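Long-range contact in StiE protein (Stigmatella aurantiaca, PDB 6ECX), which probably transfers a methyl group from S-adenosylmethionine to an oxygen of a polyketide intermediate, as the O-methyltransferase domain of a modular polyketide synthase: residues F81-L86 against L287-K292. Sequence-based numbering, arbitrary orientation.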
loop_
_atom_site.group_PDB
_atom_site.type_symbol
_atom_site.label_atom_id
_atom_site.label_comp_id
_atom_site.label_asym_id
_atom_site.label_seq_id
_atom_site.Cartn_x
_atom_site.Cartn_y
_atom_site.Cartn_z
ATOM N N PHE A 81 -6.039 8.638 -0.093
ATOM C CA PHE A 81 -6.496 9.506 0.988
ATOM C C PHE A 81 -7.752 10.285 0.619
ATOM O O PHE A 81 -8.089 11.240 1.313
ATOM C CB PHE A 81 -5.393 10.496 1.375
ATOM C CG PHE A 81 -4.320 9.916 2.253
ATOM C CD1 PHE A 81 -4.407 10.017 3.635
ATOM C CD2 PHE A 81 -3.204 9.311 1.693
ATOM C CE1 PHE A 81 -3.401 9.501 4.444
ATOM C CE2 PHE A 81 -2.195 8.802 2.487
ATOM C CZ PHE A 81 -2.285 8.888 3.861
ATOM N N ARG A 82 -8.434 9.910 -0.474
ATOM C CA ARG A 82 -9.505 10.726 -1.040
ATOM C C ARG A 82 -10.565 11.122 -0.017
ATOM O O ARG A 82 -11.163 12.201 -0.123
ATOM C CB ARG A 82 -10.174 9.970 -2.198
ATOM C CG ARG A 82 -10.828 8.639 -1.766
ATOM C CD ARG A 82 -11.105 7.767 -3.003
ATOM N NE ARG A 82 -11.654 6.459 -2.634
ATOM C CZ ARG A 82 -10.917 5.415 -2.252
ATOM N NH1 ARG A 82 -9.588 5.510 -2.188
ATOM N NH2 ARG A 82 -11.505 4.268 -1.939
ATOM N N ALA A 83 -10.852 10.262 0.942
ATOM C CA ALA A 83 -11.978 10.494 1.834
ATOM C C ALA A 83 -11.553 10.975 3.210
ATOM O O ALA A 83 -12.425 11.285 4.027
ATOM C CB ALA A 83 -12.814 9.216 1.976
ATOM N N VAL A 84 -10.243 11.081 3.479
ATOM C CA VAL A 84 -9.744 11.374 4.825
ATOM C C VAL A 84 -9.642 12.882 5.020
ATOM O O VAL A 84 -9.089 13.600 4.179
ATOM C CB VAL A 84 -8.379 10.709 5.066
ATOM C CG1 VAL A 84 -7.857 11.054 6.452
ATOM C CG2 VAL A 84 -8.452 9.193 4.850
ATOM N N ASP A 85 -10.161 13.361 6.142
ATOM C CA ASP A 85 -10.009 14.757 6.545
ATOM C C ASP A 85 -8.943 14.779 7.631
ATOM O O ASP A 85 -9.231 14.519 8.802
ATOM C CB ASP A 85 -11.331 15.335 7.046
ATOM C CG ASP A 85 -11.206 16.792 7.500
ATOM O OD1 ASP A 85 -10.082 17.346 7.482
ATOM O OD2 ASP A 85 -12.248 17.396 7.868
ATOM N N LEU A 86 -7.707 15.094 7.252
ATOM C CA LEU A 86 -6.634 15.045 8.245
ATOM C C LEU A 86 -6.815 16.076 9.362
ATOM O O LEU A 86 -6.336 15.855 10.480
ATOM C CB LEU A 86 -5.285 15.233 7.556
ATOM C CG LEU A 86 -4.920 14.025 6.677
ATOM C CD1 LEU A 86 -3.784 14.357 5.724
ATOM C CD2 LEU A 86 -4.578 12.797 7.527
ATOM N N LEU A 287 -7.518 0.267 -3.907
ATOM C CA LEU A 287 -7.275 1.249 -2.862
ATOM C C LEU A 287 -8.534 1.266 -1.982
ATOM O O LEU A 287 -9.572 1.812 -2.378
ATOM C CB LEU A 287 -6.964 2.616 -3.474
ATOM C CG LEU A 287 -5.949 2.630 -4.634
ATOM C CD1 LEU A 287 -5.773 4.030 -5.202
ATOM C CD2 LEU A 287 -4.596 2.067 -4.202
ATOM N N PHE A 288 -8.422 0.649 -0.800
ATOM C CA PHE A 288 -9.534 0.419 0.112
ATOM C C PHE A 288 -9.726 1.633 1.015
ATOM O O PHE A 288 -8.755 2.168 1.562
ATOM C CB PHE A 288 -9.281 -0.793 1.014
ATOM C CG PHE A 288 -9.056 -2.105 0.285
ATOM C CD1 PHE A 288 -7.811 -2.413 -0.262
ATOM C CD2 PHE A 288 -10.058 -3.063 0.234
ATOM C CE1 PHE A 288 -7.596 -3.630 -0.890
ATOM C CE2 PHE A 288 -9.855 -4.282 -0.385
ATOM C CZ PHE A 288 -8.622 -4.569 -0.954
ATOM N N HIS A 289 -10.978 2.040 1.206
ATOM C CA HIS A 289 -11.332 2.949 2.293
ATOM C C HIS A 289 -12.308 2.221 3.213
ATOM O O HIS A 289 -13.409 1.858 2.787
ATOM C CB HIS A 289 -11.950 4.248 1.771
ATOM C CG HIS A 289 -12.203 5.265 2.843
ATOM N ND1 HIS A 289 -13.418 5.388 3.481
ATOM C CD2 HIS A 289 -11.387 6.184 3.412
ATOM C CE1 HIS A 289 -13.347 6.342 4.392
ATOM N NE2 HIS A 289 -12.125 6.846 4.366
ATOM N N VAL A 290 -11.902 2.023 4.464
ATOM C CA VAL A 290 -12.577 1.157 5.423
ATOM C C VAL A 290 -12.843 1.966 6.689
ATOM O O VAL A 290 -12.020 2.801 7.084
ATOM C CB VAL A 290 -11.697 -0.078 5.726
ATOM C CG1 VAL A 290 -12.313 -0.990 6.787
ATOM C CG2 VAL A 290 -11.397 -0.849 4.405
ATOM N N GLN A 291 -13.980 1.712 7.343
ATOM C CA GLN A 291 -14.298 2.384 8.599
ATOM C C GLN A 291 -14.570 1.360 9.703
ATOM O O GLN A 291 -15.245 0.362 9.481
ATOM C CB GLN A 291 -15.503 3.328 8.439
ATOM C CG GLN A 291 -15.763 4.161 9.702
ATOM C CD GLN A 291 -16.980 5.048 9.582
ATOM O OE1 GLN A 291 -17.831 4.837 8.728
ATOM N NE2 GLN A 291 -17.040 6.079 10.406
ATOM N N LYS A 292 -14.043 1.594 10.901
ATOM C CA LYS A 292 -14.432 0.742 12.023
ATOM C C LYS A 292 -15.895 0.975 12.407
ATOM O O LYS A 292 -16.366 2.118 12.501
ATOM C CB LYS A 292 -13.539 1.017 13.237
ATOM C CG LYS A 292 -13.937 0.170 14.422
ATOM C CD LYS A 292 -12.902 0.216 15.520
ATOM C CE LYS A 292 -13.333 -0.666 16.689
ATOM N NZ LYS A 292 -12.177 -0.821 17.614
HETATM O O HOH W 1 -8.133 4.351 -0.060
#
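Arg82 and Ala83 meet the end of strand 283-292 (segment 287-292) in two ways, one polar and one through the face of an imidazole. Arg82 donates from NH2 to the backbone O of Leu287 at 3.2 Å. The bond is moderately bent, with 144° at the hydrogen, and the donor stands 33° out of the carbonyl plane. NH2 also lies 3.7 Å from CB of His289, a side-chain contact oblique to the guanidinium. Two further bonds fix the rotation of the group: NH2 forms a salt bridge with Asp230 on the adjacent strand 226-233, and NH1 reaches back to Val79 O in helix 64-80. A water spans NH1 of Arg82 and O of Phe288, weakly at both ends.

CB of His289 points toward the loop, and with CG anti to the backbone N (chi1 -174°) the ring extends that way to lie under Ala83. CB of Ala83 sits over one face, 3.7 Å from the ring centroid, a CH-pi contact displaced toward the rim, where NE2 is its nearest atom at 3.4 Å. CG2 of Val84 approaches the same NE2 at the ring edge, 4.4 Å away. Guanidinium and imidazole planes are steeply inclined, so the two groups do not stack in parallel. Leu287 adds its CB, 4.1 Å from Arg82 NH1, and packs on Leu76, Val79 and Leu80 of the helix.

The type I turn from Phe81 to Val84, closed by Val84 N to Phe81 O, thus docks the connection between helix 64-80 and strand 91-94 against strand 283-292, which lies antiparallel between strands 187-196 and 226-233 in the 3-2-1-4-5-7-6 order of the Rossmann-like class I methyltransferase fold.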